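Local structure of cytochrome c, mono-and diheme variant (7C90) at residues E122-G127 / D142-I147; S89-H94 / G98-A103; N68-N71 / E75-K78. The protein is a cytochrome cL that binds heme c and probably transfers electrons in the methanol oxidation system of a marine methylotrophic bacterium. One frame throughout, in Å; residues are numbered along the deposited sequence.

In the fold
Following the chain from its N terminus, contact 3 comes first: residues 68-71, in the loop after helix 57-65, fold back on the start of helix 74-87 across three intervening residues. Contact 2 follows, where helix 89-92, carrying heme ligand H92, is met by 98-103 after another three-residue turn. Contact 1 closes a longer loop of 14 residues, which contains the second iron ligand M132, by packing helix 117-126 on helix 141-153. The three loops lie in series and none encloses or crosses another. Contacts 1 and 2 both reach the heme, whereas contact 3 joins contact 1 directly, through Y70 with D142 and N68 with L145.

Contact 1 (E122-G127 / D142-I147); sequences ETIYGG and DEILHI. With HEC (heme c), chain E.
D142 O, on the helix that sets I144 against I124 and Y125, is gripped twice by H146, one turn further on. H146 N reaches D142 O at 3.1 Å in the usual helical bond, and H146 ND1 adds a second at 2.7 Å with an N-H...O angle of 157°. The two donors arrive from opposite faces of the carbonyl plane.

Across to 122-127 the contact is wholly apolar. I124 and I144 point at each other and slide past in opposite directions, their CG2 methyls 3.9 Å apart. Two branched side chains suit this place because each offers a methyl to its neighbour and sends a longer arm elsewhere. I124 directs its CD1 to the heme, 3.5 Å from HEC CMB. The other arm, I144 CD1, ends at the edge of the Y125 ring, 4.0 Å from Y125 CD1, and the two side chains cross at about a right angle. With CG opposite the backbone N (chi1 -174°), Y125 carries its ring past this methyl, and its hydroxyl hydrogen-bonds to F49 O and D46 O.

On the heme side of the pair, T123 CG2 lies 3.7 Å from HEC C2A and I147 CG2 lies 3.8 Å from HEC CMB, while T123 OG1 is held by N114 and T39. Helices 117-126 and 141-153 thus join over the porphyrin in a buried contact. The hydrocarbon that I124 and I147 pack on the CMB methyl, by keeping water away from this edge, would be expected to favour the reduced heme.

Contact 2 (S89-H94 / G98-A103); sequences SGCHGH and GKLGPA. With NA (sodium ion), chain L; HEC (heme c), chain E.
Both C91 and H92 turn their side chains opposite the carbonyl carbon, for H92 at chi1 -72°, which carries sulfur and imidazole to the heme while their backbone oxygens point to 98-103. K99 does otherwise: its CG lies opposite the backbone N (chi1 -177°), and the chain runs extended to CE and bends at its last torsion to bring NZ to G90 O at 2.9 Å.

C91 and H92 close the CXXCH motif of c-type cytochromes. C91 SG is bonded covalently to HEC CAC. H92 NE2 binds HEC FE at 1.9 Å, and M132 is the other axial ligand. The opposite nitrogen, H92 ND1, donates to P102 O at 2.8 Å; the bond is nearly straight (170°), lies in the imidazole plane and uses a lone pair in the carbonyl plane. It fixes the rotation of the ring.

Backbone bonds hold the loop to the helix. C91 O accepts from L100 N at 3.0 Å and from G101 N at 2.9 Å, on opposite faces of its plane, and H92 O accepts from G98 N at 2.7 Å. Glycines suit the tight places: G93 and G98 have positive phi, and at G101 a side chain would run into H92 CE1. L100 packs on C91 SG, and also on L100 of the other subunits.

Beyond P102, A103 O binds a sodium ion at 2.9 Å, together with D106, Y108 and waters, two of which donate to a heme propionate. The proline carbonyl, as in other cytochromes c, probably makes the imidazole a stronger electron donor to iron and so favours the oxidised state.

Contact 3 (N68-N71 / E75-K78); sequences NLYN and EAIK
Apolar packing between Y70 and A76 forms the centre of this contact. The A76 methyl lies 3.5 Å from Y70 CD1 and 3.7 Å from Y70 CB, so it touches the root of the aromatic side chain rather than its hydroxyl end. Alanine suits the helix surface here because a single methyl lets the two backbones come close, with Y70 CA and A76 CA 5.9 Å apart. The tyrosine ring also meets the ring of H146 on helix 141-153, their planes at about 30°.

A second kind of contact sets hydrocarbon against carbonyl. I77 reaches back to the loop, its CG1 3.9 Å from Y70 O and its CD1 3.7 Å from N71 O. Its CG1 branch stands beside the backbone N (chi1 -73°), and the extended arm runs on to the end of 68-71.

Hydrogen bonds shape the loop itself. N68 OD1 accepts from Y70 N at 3.0 Å, an Asx turn in which the donor stands above the carbonyl plane. N71 N adds a bond to N68 O at 3.2 Å. The remaining polar ends look to other parts of the chain: N68 ND2 to L145 O, Y70 OH to D142, and N71 ND2 to D117.

No hydrogen bond joins the two segments, so their direct meeting is van der Waals contact, while the short connection and the loop's bonds to helices 141-153 and 117-126 also hold them.

Contact 1 (E122-G127 / D142-I147)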
# COMPACT_ATOMS: atom_id res chain seq x y z
N GLU A 122 -6.95 2.90 20.33
CA GLU A 122 -6.27 1.57 20.33
C GLU A 122 -5.66 1.32 18.96
O GLU A 122 -4.54 0.84 18.92
CB GLU A 122 -7.20 0.42 20.72
CG GLU A 122 -7.63 0.53 22.16
CD GLU A 122 -8.90 -0.23 22.53
OE1 GLU A 122 -9.72 -0.50 21.62
OE2 GLU A 122 -9.07 -0.52 23.74
N THR A 123 -6.39 1.62 17.89
CA THR A 123 -5.95 1.29 16.52
C THR A 123 -4.70 2.15 16.24
O THR A 123 -3.71 1.64 15.71
CB THR A 123 -7.09 1.47 15.51
OG1 THR A 123 -8.13 0.53 15.78
CG2 THR A 123 -6.62 1.33 14.08
N ILE A 124 -4.73 3.41 16.60
CA ILE A 124 -3.59 4.33 16.34
C ILE A 124 -2.42 3.93 17.24
O ILE A 124 -1.27 3.76 16.72
CB ILE A 124 -3.98 5.80 16.52
CG1 ILE A 124 -5.10 6.18 15.53
CG2 ILE A 124 -2.77 6.70 16.35
CD1 ILE A 124 -5.79 7.51 15.84
N TYR A 125 -2.66 3.81 18.54
CA TYR A 125 -1.57 3.55 19.51
C TYR A 125 -0.86 2.22 19.17
O TYR A 125 0.41 2.24 19.05
CB TYR A 125 -2.14 3.64 20.93
CG TYR A 125 -1.11 3.54 22.01
CD1 TYR A 125 -0.38 4.64 22.43
CD2 TYR A 125 -0.83 2.32 22.57
CE1 TYR A 125 0.60 4.51 23.40
CE2 TYR A 125 0.13 2.18 23.55
CZ TYR A 125 0.86 3.27 23.97
OH TYR A 125 1.81 3.07 24.93
N GLY A 126 -1.65 1.13 19.05
CA GLY A 126 -1.19 -0.28 18.95
C GLY A 126 -1.04 -0.76 17.52
O GLY A 126 -0.46 -1.80 17.33
N GLY A 127 -1.53 -0.01 16.54
CA GLY A 127 -1.45 -0.38 15.12
C GLY A 127 -2.48 -1.44 14.76
O GLY A 127 -3.27 -1.84 15.59
N ASP A 142 -1.08 12.58 23.94
CA ASP A 142 -1.76 13.87 23.74
C ASP A 142 -1.84 14.17 22.24
O ASP A 142 -2.88 14.68 21.80
CB ASP A 142 -1.06 15.02 24.46
CG ASP A 142 -1.94 16.25 24.56
OD1 ASP A 142 -2.98 16.16 25.24
OD2 ASP A 142 -1.60 17.28 23.90
N GLU A 143 -0.78 13.86 21.49
CA GLU A 143 -0.75 14.10 20.03
C GLU A 143 -1.76 13.18 19.33
O GLU A 143 -2.46 13.63 18.43
CB GLU A 143 0.66 13.91 19.48
CG GLU A 143 1.60 15.02 19.88
CD GLU A 143 3.05 14.75 19.47
OE1 GLU A 143 3.52 13.55 19.54
OE2 GLU A 143 3.70 15.72 19.06
N ILE A 144 -1.87 11.94 19.77
CA ILE A 144 -2.87 10.99 19.20
C ILE A 144 -4.28 11.55 19.43
O ILE A 144 -5.08 11.55 18.48
CB ILE A 144 -2.66 9.58 19.78
CG1 ILE A 144 -1.36 8.98 19.25
CG2 ILE A 144 -3.85 8.67 19.50
CD1 ILE A 144 -0.92 7.73 20.00
N LEU A 145 -4.58 12.07 20.62
CA LEU A 145 -5.94 12.62 20.90
C LEU A 145 -6.20 13.86 20.03
O LEU A 145 -7.32 14.05 19.59
CB LEU A 145 -6.06 12.95 22.39
CG LEU A 145 -5.94 11.76 23.33
CD1 LEU A 145 -5.94 12.22 24.78
CD2 LEU A 145 -7.08 10.80 23.08
N HIS A 146 -5.20 14.69 19.78
CA HIS A 146 -5.31 15.84 18.83
C HIS A 146 -5.70 15.33 17.45
O HIS A 146 -6.67 15.84 16.83
CB HIS A 146 -4.00 16.62 18.81
CG HIS A 146 -3.87 17.57 19.94
ND1 HIS A 146 -3.27 17.26 21.11
CD2 HIS A 146 -4.30 18.84 20.07
CE1 HIS A 146 -3.26 18.31 21.90
NE2 HIS A 146 -3.91 19.30 21.29
N ILE A 147 -4.97 14.33 16.96
CA ILE A 147 -5.22 13.75 15.61
C ILE A 147 -6.63 13.19 15.60
O ILE A 147 -7.32 13.33 14.59
CB ILE A 147 -4.15 12.69 15.25
CG1 ILE A 147 -2.78 13.34 15.07
CG2 ILE A 147 -4.59 11.90 14.02
CD1 ILE A 147 -1.65 12.35 14.81
FE HEC E . -3.62 3.91 9.20
CHA HEC E . -5.94 1.36 9.06
CHB HEC E . -5.61 5.62 11.30
CHC HEC E . -1.07 6.15 9.71
CHD HEC E . -1.95 2.54 6.57
NA HEC E . -5.44 3.50 10.06
C1A HEC E . -6.26 2.48 9.89
C2A HEC E . -7.51 2.53 10.67
C3A HEC E . -7.39 3.79 11.38
C4A HEC E . -6.11 4.33 10.86
CMA HEC E . -8.32 4.50 12.30
CAA HEC E . -8.60 1.53 10.76
CBA HEC E . -9.73 2.18 9.98
CGA HEC E . -10.99 1.37 10.05
O1A HEC E . -11.15 0.58 11.00
O2A HEC E . -11.78 1.48 9.08
NB HEC E . -3.40 5.60 10.33
C1B HEC E . -4.31 6.19 11.06
C2B HEC E . -3.89 7.46 11.69
C3B HEC E . -2.51 7.59 11.23
C4B HEC E . -2.32 6.40 10.41
CMB HEC E . -4.71 8.36 12.57
CAB HEC E . -1.53 8.71 11.57
CBB HEC E . -1.11 8.67 13.00
NC HEC E . -1.84 4.27 8.29
C1C HEC E . -0.93 5.18 8.66
C2C HEC E . 0.29 5.23 7.84
C3C HEC E . 0.02 4.13 6.90
C4C HEC E . -1.30 3.63 7.25
CMC HEC E . 1.44 6.16 8.03
CAC HEC E . 0.94 3.80 5.76
CBC HEC E . 2.36 3.52 6.17
ND HEC E . -3.93 2.25 8.01
C1D HEC E . -3.17 1.85 7.00
C2D HEC E . -3.59 0.62 6.37
C3D HEC E . -4.78 0.24 7.10
C4D HEC E . -4.85 1.32 8.09
CMD HEC E . -2.91 -0.08 5.26
CAD HEC E . -5.61 -0.97 6.98
CBD HEC E . -5.05 -1.89 8.08
CGD HEC E . -5.96 -3.00 8.57
O1D HEC E . -6.96 -3.31 7.89
O2D HEC E . -5.69 -3.63 9.62

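Contact 2 (S89-H94 / G98-A103)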
# COMPACT_ATOMS: atom_id res chain seq x y z
N SER A 89 -1.17 11.41 6.47
CA SER A 89 -1.74 11.83 5.15
C SER A 89 -1.16 10.98 4.03
O SER A 89 -1.91 10.65 3.07
CB SER A 89 -1.60 13.32 4.87
OG SER A 89 -0.26 13.75 4.73
N GLY A 90 0.11 10.60 4.14
CA GLY A 90 0.80 9.80 3.09
C GLY A 90 0.04 8.52 2.78
O GLY A 90 0.02 8.12 1.63
N CYS A 91 -0.59 7.88 3.77
CA CYS A 91 -1.34 6.63 3.55
C CYS A 91 -2.86 6.87 3.53
O CYS A 91 -3.53 6.03 2.95
CB CYS A 91 -1.00 5.61 4.62
SG CYS A 91 0.74 5.16 4.61
N HIS A 92 -3.39 7.86 4.25
CA HIS A 92 -4.86 8.02 4.40
C HIS A 92 -5.41 9.20 3.56
O HIS A 92 -6.63 9.38 3.52
CB HIS A 92 -5.19 8.12 5.90
CG HIS A 92 -5.06 6.81 6.62
ND1 HIS A 92 -6.02 5.85 6.53
CD2 HIS A 92 -4.11 6.34 7.48
CE1 HIS A 92 -5.68 4.82 7.30
NE2 HIS A 92 -4.48 5.08 7.91
N GLY A 93 -4.56 9.98 2.90
CA GLY A 93 -5.01 11.11 2.06
C GLY A 93 -5.11 12.39 2.88
O GLY A 93 -5.45 12.30 4.08
N HIS A 94 -4.84 13.55 2.26
CA HIS A 94 -4.80 14.88 2.93
C HIS A 94 -6.20 15.28 3.43
O HIS A 94 -6.25 16.08 4.35
CB HIS A 94 -4.13 15.94 2.05
CG HIS A 94 -2.65 15.83 2.02
ND1 HIS A 94 -1.99 15.09 1.06
CD2 HIS A 94 -1.69 16.35 2.82
CE1 HIS A 94 -0.69 15.17 1.26
NE2 HIS A 94 -0.46 15.96 2.32
N GLY A 98 -8.73 8.40 2.09
CA GLY A 98 -8.11 7.08 1.88
C GLY A 98 -7.21 7.11 0.65
O GLY A 98 -7.49 7.88 -0.27
N LYS A 99 -6.10 6.36 0.66
CA LYS A 99 -5.16 6.24 -0.48
C LYS A 99 -4.65 4.79 -0.45
O LYS A 99 -5.25 3.93 -1.13
CB LYS A 99 -4.15 7.38 -0.34
CG LYS A 99 -3.09 7.56 -1.43
CD LYS A 99 -2.15 8.73 -1.12
CE LYS A 99 -0.85 8.77 -1.92
NZ LYS A 99 0.33 9.18 -1.10
N LEU A 100 -3.69 4.50 0.43
CA LEU A 100 -3.18 3.13 0.69
C LEU A 100 -4.02 2.48 1.79
O LEU A 100 -4.43 1.33 1.64
CB LEU A 100 -1.71 3.19 1.12
CG LEU A 100 -1.07 1.83 1.41
CD1 LEU A 100 -0.05 1.46 0.36
CD2 LEU A 100 -0.43 1.82 2.78
N GLY A 101 -4.22 3.20 2.89
CA GLY A 101 -5.15 2.83 3.96
C GLY A 101 -6.54 3.39 3.65
O GLY A 101 -6.73 4.16 2.71
N PRO A 102 -7.55 2.97 4.41
CA PRO A 102 -8.91 3.46 4.18
C PRO A 102 -9.20 4.95 4.45
O PRO A 102 -8.43 5.70 5.03
CB PRO A 102 -9.75 2.56 5.10
CG PRO A 102 -8.78 2.02 6.14
CD PRO A 102 -7.46 1.91 5.42
N ALA A 103 -10.35 5.36 3.95
CA ALA A 103 -10.98 6.64 4.31
C ALA A 103 -11.23 6.58 5.83
O ALA A 103 -11.61 5.49 6.32
CB ALA A 103 -12.26 6.83 3.52
NA NA L . -13.62 3.40 5.90
FE HEC E . -3.62 3.91 9.20
CHA HEC E . -5.94 1.36 9.06
CHB HEC E . -5.61 5.62 11.30
CHC HEC E . -1.07 6.15 9.71
CHD HEC E . -1.95 2.54 6.57
NA HEC E . -5.44 3.50 10.06
C1A HEC E . -6.26 2.48 9.89
C2A HEC E . -7.51 2.53 10.67
C3A HEC E . -7.39 3.79 11.38
C4A HEC E . -6.11 4.33 10.86
CMA HEC E . -8.32 4.50 12.30
CAA HEC E . -8.60 1.53 10.76
CBA HEC E . -9.73 2.18 9.98
CGA HEC E . -10.99 1.37 10.05
O1A HEC E . -11.15 0.58 11.00
O2A HEC E . -11.78 1.48 9.08
NB HEC E . -3.40 5.60 10.33
C1B HEC E . -4.31 6.19 11.06
C2B HEC E . -3.89 7.46 11.69
C3B HEC E . -2.51 7.59 11.23
C4B HEC E . -2.32 6.40 10.41
CMB HEC E . -4.71 8.36 12.57
CAB HEC E . -1.53 8.71 11.57
CBB HEC E . -1.11 8.67 13.00
NC HEC E . -1.84 4.27 8.29
C1C HEC E . -0.93 5.18 8.66
C2C HEC E . 0.29 5.23 7.84
C3C HEC E . 0.02 4.13 6.90
C4C HEC E . -1.30 3.63 7.25
CMC HEC E . 1.44 6.16 8.03
CAC HEC E . 0.94 3.80 5.76
CBC HEC E . 2.36 3.52 6.17
ND HEC E . -3.93 2.25 8.01
C1D HEC E . -3.17 1.85 7.00
C2D HEC E . -3.59 0.62 6.37
C3D HEC E . -4.78 0.24 7.10
C4D HEC E . -4.85 1.32 8.09
CMD HEC E . -2.91 -0.08 5.26
CAD HEC E . -5.61 -0.97 6.98
CBD HEC E . -5.05 -1.89 8.08
CGD HEC E . -5.96 -3.00 8.57
O1D HEC E . -6.96 -3.31 7.89
O2D HEC E . -5.69 -3.63 9.62
O HOH W 1 -12.57 3.95 8.54
O HOH W 2 -13.82 2.16 3.44
O HOH W 3 -12.75 1.09 6.09

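Contact 3 (N68-N71 / E75-K78)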
# COMPACT_ATOMS: atom_id res chain seq x y z
N ASN A 68 -12.60 11.67 24.59
CA ASN A 68 -11.58 12.59 24.03
C ASN A 68 -12.06 14.04 24.19
O ASN A 68 -12.90 14.43 23.40
CB ASN A 68 -11.27 12.27 22.57
CG ASN A 68 -10.16 13.14 22.02
OD1 ASN A 68 -9.66 14.01 22.74
ND2 ASN A 68 -9.77 12.91 20.78
N LEU A 69 -11.58 14.77 25.21
CA LEU A 69 -12.00 16.16 25.51
C LEU A 69 -11.72 17.05 24.31
O LEU A 69 -12.32 18.11 24.25
CB LEU A 69 -11.21 16.72 26.70
CG LEU A 69 -11.58 16.17 28.07
CD1 LEU A 69 -10.87 16.97 29.15
CD2 LEU A 69 -13.09 16.14 28.27
N TYR A 70 -10.78 16.69 23.43
CA TYR A 70 -10.39 17.60 22.32
C TYR A 70 -11.44 17.59 21.21
O TYR A 70 -11.30 18.47 20.37
CB TYR A 70 -9.00 17.31 21.74
CG TYR A 70 -7.84 17.54 22.67
CD1 TYR A 70 -7.73 18.67 23.48
CD2 TYR A 70 -6.82 16.61 22.73
CE1 TYR A 70 -6.63 18.86 24.31
CE2 TYR A 70 -5.71 16.79 23.54
CZ TYR A 70 -5.62 17.92 24.33
OH TYR A 70 -4.51 18.05 25.12
N ASN A 71 -12.43 16.68 21.21
CA ASN A 71 -13.45 16.63 20.13
C ASN A 71 -14.15 17.99 19.94
O ASN A 71 -14.64 18.23 18.82
CB ASN A 71 -14.47 15.51 20.33
CG ASN A 71 -13.86 14.15 20.06
OD1 ASN A 71 -12.81 14.06 19.43
ND2 ASN A 71 -14.50 13.09 20.54
N GLU A 75 -9.03 24.88 18.75
CA GLU A 75 -7.56 25.04 18.78
C GLU A 75 -6.91 23.65 18.67
O GLU A 75 -5.93 23.52 17.93
CB GLU A 75 -7.12 25.74 20.07
CG GLU A 75 -5.64 26.10 20.08
CD GLU A 75 -5.06 26.50 21.43
OE1 GLU A 75 -5.72 26.21 22.46
OE2 GLU A 75 -3.96 27.10 21.46
N ALA A 76 -7.44 22.66 19.38
CA ALA A 76 -6.88 21.29 19.42
C ALA A 76 -7.08 20.65 18.04
O ALA A 76 -6.14 20.06 17.50
CB ALA A 76 -7.51 20.50 20.54
N ILE A 77 -8.25 20.84 17.46
CA ILE A 77 -8.60 20.31 16.12
C ILE A 77 -7.59 20.87 15.10
O ILE A 77 -7.06 20.07 14.30
CB ILE A 77 -10.07 20.62 15.80
CG1 ILE A 77 -10.99 19.73 16.64
CG2 ILE A 77 -10.35 20.51 14.31
CD1 ILE A 77 -12.46 20.00 16.45
N LYS A 78 -7.26 22.16 15.20
CA LYS A 78 -6.30 22.83 14.28
C LYS A 78 -4.92 22.16 14.41
O LYS A 78 -4.33 21.83 13.36
CB LYS A 78 -6.27 24.34 14.52
CG LYS A 78 -7.36 25.11 13.79
CD LYS A 78 -7.55 26.55 14.26
CE LYS A 78 -8.95 27.11 14.05
NZ LYS A 78 -9.36 27.07 12.62